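Local coordinates for putative type I restriction enzyme R protein (PDB 3EVY) that probably forms part of the restriction subunit of a type I restriction-modification system, which probably cleaves DNA while hydrolysing ATP, this fragment belonging to the C-terminal region, at residues Lys46-Val50 and Tyr88-Ser92; Met56-Arg60 and Thr75-Phe81. One frame throughout, in Å; residues are numbered along the deposited sequence.

Contact 1 of 2, residues Lys46-Val50 and Tyr88-Ser92; sequences KRRFV and YLDMS
Met-91 pushes into helix 43-63 as a knob among Lys-46, Arg-47, Phe-49 and Val-50. Its chain bends at chi2 (139°), setting the sulfur beside Phe-49. There SD lies 3.9 Å from CD2 of Phe-49, a Met-aromatic contact in which the sulfur approaches obliquely, 59° off the ring normal. The methyl CE goes further and lies 3.5 Å from both CB and CG of Lys-46, tighter than usual for carbon pairs. Phe-49 turns its edge to the other helix, CE2 reaching CA of Tyr-88 at 3.8 Å, while its ring also meets Phe-31 edge-to-face and touches Val-37. Beside it, CG1 of Val-50 rests 3.8 Å from CE1 of Tyr-88. The outer side is looser and closer to solvent. Arg-47 folds back through bends at chi2 and chi3, and its NH2 gives Met-91 O a weak hydrogen bond of 3.3 Å. At the exposed Ser-92, CB just meets CG1 of Val-50, and OG bonds Tyr-88 O at 2.9 Å and lies over the centre of one face of the tyrosine ring. The arrangement is a single knob-into-hole contact between two helices of an all-helical fragment, at its surface.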
loop_
_atom_site.group_PDB
_atom_site.type_symbol
_atom_site.label_atom_id
_atom_site.label_comp_id
_atom_site.label_asym_id
_atom_site.label_seq_id
_atom_site.Cartn_x
_atom_site.Cartn_y
_atom_site.Cartn_z
ATOM N N LYS A 46 9.630 -4.839 10.929
ATOM C CA LYS A 46 8.216 -4.586 11.248
ATOM C C LYS A 46 7.904 -3.110 11.206
ATOM O O LYS A 46 6.899 -2.734 10.653
ATOM C CB LYS A 46 7.780 -5.175 12.574
ATOM C CG LYS A 46 8.030 -6.621 12.637
ATOM C CD LYS A 46 8.088 -7.040 14.070
ATOM C CE LYS A 46 6.784 -7.651 14.468
ATOM N NZ LYS A 46 6.960 -9.074 14.887
ATOM N N ARG A 47 8.791 -2.267 11.732
ATOM C CA ARG A 47 8.551 -0.827 11.619
ATOM C C ARG A 47 8.547 -0.326 10.169
ATOM O O ARG A 47 7.738 0.544 9.823
ATOM C CB ARG A 47 9.513 -0.003 12.446
ATOM C CG ARG A 47 9.584 -0.452 13.900
ATOM C CD ARG A 47 8.206 -0.469 14.551
ATOM N NE ARG A 47 7.511 -1.765 14.410
ATOM C CZ ARG A 47 6.341 -2.065 14.993
ATOM N NH1 ARG A 47 5.711 -1.160 15.746
ATOM N NH2 ARG A 47 5.794 -3.256 14.823
ATOM N N ARG A 48 9.455 -0.867 9.361
ATOM C CA ARG A 48 9.567 -0.477 7.957
ATOM C C ARG A 48 8.227 -0.769 7.244
ATOM O O ARG A 48 7.732 0.053 6.462
ATOM C CB ARG A 48 10.721 -1.235 7.303
ATOM C CG ARG A 48 10.820 -1.202 5.769
ATOM C CD ARG A 48 12.300 -1.440 5.443
ATOM N NE ARG A 48 13.113 -1.188 6.666
ATOM C CZ ARG A 48 14.431 -1.371 6.753
ATOM N NH1 ARG A 48 15.082 -1.816 5.667
ATOM N NH2 ARG A 48 15.100 -1.111 7.901
ATOM N N PHE A 49 7.661 -1.941 7.533
ATOM C CA PHE A 49 6.455 -2.346 6.892
ATOM C C PHE A 49 5.306 -1.431 7.308
ATOM O O PHE A 49 4.623 -0.868 6.441
ATOM C CB PHE A 49 6.076 -3.776 7.253
ATOM C CG PHE A 49 4.638 -4.055 7.010
ATOM C CD1 PHE A 49 4.174 -4.252 5.698
ATOM C CD2 PHE A 49 3.728 -4.084 8.056
ATOM C CE1 PHE A 49 2.837 -4.474 5.456
ATOM C CE2 PHE A 49 2.438 -4.332 7.815
ATOM C CZ PHE A 49 1.966 -4.525 6.514
ATOM N N VAL A 50 5.098 -1.282 8.615
ATOM C CA VAL A 50 4.114 -0.322 9.131
ATOM C C VAL A 50 4.213 1.087 8.497
ATOM O O VAL A 50 3.223 1.643 8.049
ATOM C CB VAL A 50 4.237 -0.249 10.670
ATOM C CG1 VAL A 50 3.363 0.883 11.253
ATOM C CG2 VAL A 50 3.846 -1.549 11.230
ATOM N N TYR A 88 -1.264 -4.935 9.072
ATOM C CA TYR A 88 -0.857 -3.621 9.515
ATOM C C TYR A 88 -1.654 -3.259 10.791
ATOM O O TYR A 88 -1.058 -2.839 11.783
ATOM C CB TYR A 88 -1.099 -2.628 8.386
ATOM C CG TYR A 88 -1.123 -1.161 8.806
ATOM C CD1 TYR A 88 0.063 -0.440 8.995
ATOM C CD2 TYR A 88 -2.329 -0.488 8.945
ATOM C CE1 TYR A 88 0.051 0.919 9.378
ATOM C CE2 TYR A 88 -2.373 0.881 9.278
ATOM C CZ TYR A 88 -1.175 1.580 9.518
ATOM O OH TYR A 88 -1.238 2.945 9.866
ATOM N N LEU A 89 -2.967 -3.492 10.783
ATOM C CA LEU A 89 -3.797 -3.245 11.979
ATOM C C LEU A 89 -3.374 -4.046 13.241
ATOM O O LEU A 89 -3.402 -3.510 14.365
ATOM C CB LEU A 89 -5.278 -3.438 11.674
ATOM C CG LEU A 89 -5.914 -2.419 10.728
ATOM C CD1 LEU A 89 -7.200 -2.913 10.163
ATOM C CD2 LEU A 89 -6.114 -1.090 11.452
ATOM N N ASP A 90 -2.959 -5.297 13.069
ATOM C CA ASP A 90 -2.425 -6.086 14.188
ATOM C C ASP A 90 -1.058 -5.589 14.618
ATOM O O ASP A 90 -0.649 -5.754 15.753
ATOM C CB ASP A 90 -2.253 -7.554 13.801
ATOM C CG ASP A 90 -3.544 -8.199 13.394
ATOM O OD1 ASP A 90 -4.591 -7.538 13.505
ATOM O OD2 ASP A 90 -3.516 -9.365 12.933
ATOM N N MET A 91 -0.333 -5.010 13.688
ATOM C CA MET A 91 1.075 -4.743 13.882
ATOM C C MET A 91 1.333 -3.351 14.433
ATOM O O MET A 91 2.458 -3.039 14.876
ATOM C CB MET A 91 1.765 -4.835 12.533
ATOM C CG MET A 91 3.139 -5.367 12.550
ATOM S SD MET A 91 3.206 -6.434 11.134
ATOM C CE MET A 91 4.970 -6.431 10.962
ATOM N N SER A 92 0.333 -2.491 14.354
ATOM C CA SER A 92 0.539 -1.125 14.788
ATOM C C SER A 92 -0.291 -0.804 16.038
ATOM O O SER A 92 0.227 -0.182 16.981
ATOM C CB SER A 92 0.286 -0.125 13.642
ATOM O OG SER A 92 -1.032 -0.248 13.138
#

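Contact 2 of 2, residues Met56-Arg60 and Thr75-Phe81; sequences MLRLR and TIEEQRF
Arg-60 spans from helix 43-63 to the segment leading into helix 78-91, combining a salt bridge, a cation-pi stack and bonds to backbone carbonyls in this helical fold. Its CG stands anti to the backbone N (chi1 -166°), sending the chain from CB across toward Phe-81. CD sits over the centre of the Phe-81 ring, 3.7 Å from the centroid, a CH-pi contact. Beyond it the guanidinium lies nearly flat on the same ring, planes 21° apart, with CZ off-centre. NE donates to OE2 of Glu-78 at 2.9 Å, on the syn side but 34° out of the carboxylate plane. NH1 shares that oxygen, in a salt bridge whose modelled length is too short to be taken literally, and also bonds Ile-76 O. The other carboxylate oxygen of Glu-78, OE1, forms a salt bridge with Lys-64, so the glutamate joins two cations.

Met-56 brings CE to within 3.7 Å of CE1 of Phe-81 and SD against CD1 of Ile-76. Leu-57 places its CA 3.9 Å from CZ of Phe-81. Arg-60 thus covers one face of the ring, Leu-57 is at its edge and Met-56 comes in obliquely; the ring also meets Phe-53. At the tip, Arg-60 NH2 adds a weak bond to Thr-75 O. Arg-60 NH2 also lies 3.1 Å from Ile-76 O and, with NH1, grips that one atom end-on from the same face of the carbonyl plane.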
loop_
_atom_site.group_PDB
_atom_site.type_symbol
_atom_site.label_atom_id
_atom_site.label_comp_id
_atom_site.label_asym_id
_atom_site.label_seq_id
_atom_site.Cartn_x
_atom_site.Cartn_y
_atom_site.Cartn_z
ATOM N N MET A 56 1.231 4.221 1.892
ATOM C CA MET A 56 0.370 3.677 0.782
ATOM C C MET A 56 -1.072 3.786 1.155
ATOM O O MET A 56 -1.919 4.176 0.330
ATOM C CB MET A 56 0.688 2.140 0.567
ATOM C CG MET A 56 1.909 1.813 -0.370
ATOM S SD MET A 56 1.654 0.144 -1.067
ATOM C CE MET A 56 1.182 -0.760 0.343
ATOM N N LEU A 57 -1.410 3.420 2.399
ATOM C CA LEU A 57 -2.812 3.426 2.815
ATOM C C LEU A 57 -3.405 4.911 2.677
ATOM O O LEU A 57 -4.527 5.118 2.202
ATOM C CB LEU A 57 -2.991 2.888 4.263
ATOM C CG LEU A 57 -4.399 3.221 4.844
ATOM C CD1 LEU A 57 -5.592 2.504 4.022
ATOM C CD2 LEU A 57 -4.512 2.835 6.348
ATOM N N ARG A 58 -2.631 5.906 3.076
ATOM C CA ARG A 58 -3.087 7.322 3.042
ATOM C C ARG A 58 -3.245 7.801 1.617
ATOM O O ARG A 58 -4.236 8.503 1.286
ATOM C CB ARG A 58 -2.100 8.214 3.819
ATOM C CG ARG A 58 -2.213 8.056 5.337
ATOM C CD ARG A 58 -1.182 8.857 6.132
ATOM N NE ARG A 58 -1.313 10.298 5.868
ATOM C CZ ARG A 58 -2.138 11.122 6.527
ATOM N NH1 ARG A 58 -2.914 10.682 7.527
ATOM N NH2 ARG A 58 -2.177 12.412 6.172
ATOM N N LEU A 59 -2.349 7.351 0.738
ATOM C CA LEU A 59 -2.367 7.788 -0.633
ATOM C C LEU A 59 -3.523 7.065 -1.363
ATOM O O LEU A 59 -4.243 7.638 -2.207
ATOM C CB LEU A 59 -1.010 7.485 -1.289
ATOM C CG LEU A 59 -0.723 7.815 -2.742
ATOM C CD1 LEU A 59 -1.228 9.224 -3.100
ATOM C CD2 LEU A 59 0.858 7.752 -2.972
ATOM N N ARG A 60 -3.712 5.805 -1.044
ATOM C CA ARG A 60 -4.853 5.076 -1.590
ATOM C C ARG A 60 -6.174 5.773 -1.192
ATOM O O ARG A 60 -7.063 5.924 -2.001
ATOM C CB ARG A 60 -4.870 3.656 -1.135
ATOM C CG ARG A 60 -5.827 2.753 -1.914
ATOM C CD ARG A 60 -5.132 1.462 -2.207
ATOM N NE ARG A 60 -5.995 0.537 -2.875
ATOM C CZ ARG A 60 -5.613 -0.388 -3.734
ATOM N NH1 ARG A 60 -6.529 -1.123 -4.298
ATOM N NH2 ARG A 60 -4.348 -0.512 -4.106
ATOM N N THR A 75 -1.978 -0.548 -8.769
ATOM C CA THR A 75 -1.280 -1.806 -8.490
ATOM C C THR A 75 -1.862 -2.346 -7.155
ATOM O O THR A 75 -2.216 -1.550 -6.273
ATOM C CB THR A 75 0.231 -1.544 -8.311
ATOM O OG1 THR A 75 0.739 -0.962 -9.511
ATOM C CG2 THR A 75 0.979 -2.785 -8.017
ATOM N N ILE A 76 -1.975 -3.668 -7.033
ATOM C CA ILE A 76 -2.500 -4.337 -5.856
ATOM C C ILE A 76 -3.978 -4.264 -5.838
ATOM O O ILE A 76 -4.567 -3.149 -5.770
ATOM C CB ILE A 76 -1.926 -3.770 -4.474
ATOM C CG1 ILE A 76 -0.405 -3.602 -4.546
ATOM C CG2 ILE A 76 -2.251 -4.774 -3.319
ATOM C CD1 ILE A 76 0.262 -3.089 -3.216
ATOM N N GLU A 77 -4.605 -5.420 -5.875
ATOM C CA GLU A 77 -6.057 -5.458 -5.915
ATOM C C GLU A 77 -6.590 -5.007 -4.548
ATOM O O GLU A 77 -5.888 -5.141 -3.545
ATOM C CB GLU A 77 -6.492 -6.925 -6.147
ATOM C CG GLU A 77 -6.395 -7.327 -7.606
ATOM C CD GLU A 77 -6.922 -8.722 -7.849
ATOM O OE1 GLU A 77 -7.243 -9.409 -6.852
ATOM O OE2 GLU A 77 -6.996 -9.130 -9.045
ATOM N N GLU A 78 -7.842 -4.520 -4.512
ATOM C CA GLU A 78 -8.466 -4.073 -3.234
ATOM C C GLU A 78 -8.409 -5.118 -2.151
ATOM O O GLU A 78 -7.976 -4.826 -1.022
ATOM C CB GLU A 78 -9.919 -3.664 -3.458
ATOM C CG GLU A 78 -10.035 -2.261 -4.005
ATOM C CD GLU A 78 -9.405 -1.199 -3.059
ATOM O OE1 GLU A 78 -9.577 -1.238 -1.822
ATOM O OE2 GLU A 78 -8.680 -0.356 -3.574
ATOM N N GLN A 79 -8.813 -6.354 -2.491
ATOM C CA GLN A 79 -8.799 -7.452 -1.506
ATOM C C GLN A 79 -7.408 -7.770 -0.956
ATOM O O GLN A 79 -7.201 -7.819 0.292
ATOM C CB GLN A 79 -9.454 -8.708 -2.081
ATOM C CG GLN A 79 -9.642 -9.830 -1.003
ATOM C CD GLN A 79 -10.351 -9.330 0.271
ATOM O OE1 GLN A 79 -11.498 -8.862 0.221
ATOM N NE2 GLN A 79 -9.655 -9.394 1.405
ATOM N N ARG A 80 -6.459 -8.007 -1.871
ATOM C CA ARG A 80 -5.057 -8.181 -1.515
ATOM C C ARG A 80 -4.578 -7.025 -0.603
ATOM O O ARG A 80 -3.895 -7.240 0.423
ATOM C CB ARG A 80 -4.214 -8.238 -2.792
ATOM C CG ARG A 80 -2.681 -8.439 -2.533
ATOM C CD ARG A 80 -2.301 -9.805 -1.895
ATOM N NE ARG A 80 -2.620 -11.017 -2.664
ATOM C CZ ARG A 80 -1.752 -11.638 -3.494
ATOM N NH1 ARG A 80 -0.507 -11.174 -3.690
ATOM N NH2 ARG A 80 -2.112 -12.744 -4.144
ATOM N N PHE A 81 -4.955 -5.805 -0.969
ATOM C CA PHE A 81 -4.485 -4.618 -0.208
ATOM C C PHE A 81 -5.067 -4.706 1.198
ATOM O O PHE A 81 -4.367 -4.457 2.149
ATOM C CB PHE A 81 -5.000 -3.331 -0.877
ATOM C CG PHE A 81 -4.348 -2.089 -0.348
ATOM C CD1 PHE A 81 -3.083 -1.685 -0.857
ATOM C CD2 PHE A 81 -4.930 -1.356 0.689
ATOM C CE1 PHE A 81 -2.443 -0.582 -0.358
ATOM C CE2 PHE A 81 -4.282 -0.202 1.178
ATOM C CZ PHE A 81 -3.048 0.181 0.650
#

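Overall arrangement
From the N terminus the chain runs through helix 12-30 and the short helix 34-38 into helix 43-63, whose early turns supply 46-50 and later turns 56-60. After a mostly irregular connection it reaches 75-81 and helix 78-91, which runs back along helix 43-63 to 88-92. Contact 2 therefore closes the inner loop and contact 1 the outer one; they nest without crossing, their centres about 15 Å apart. Both join the same two helices, contact 2 about 5 Å from the centre of the modelled fragment (centre to centre), where Met-56 and Arg-60 also touch helix 12-30, and contact 1 nearer the surface beside helix 34-38. Tyr-88 packs on Leu-57 and links them.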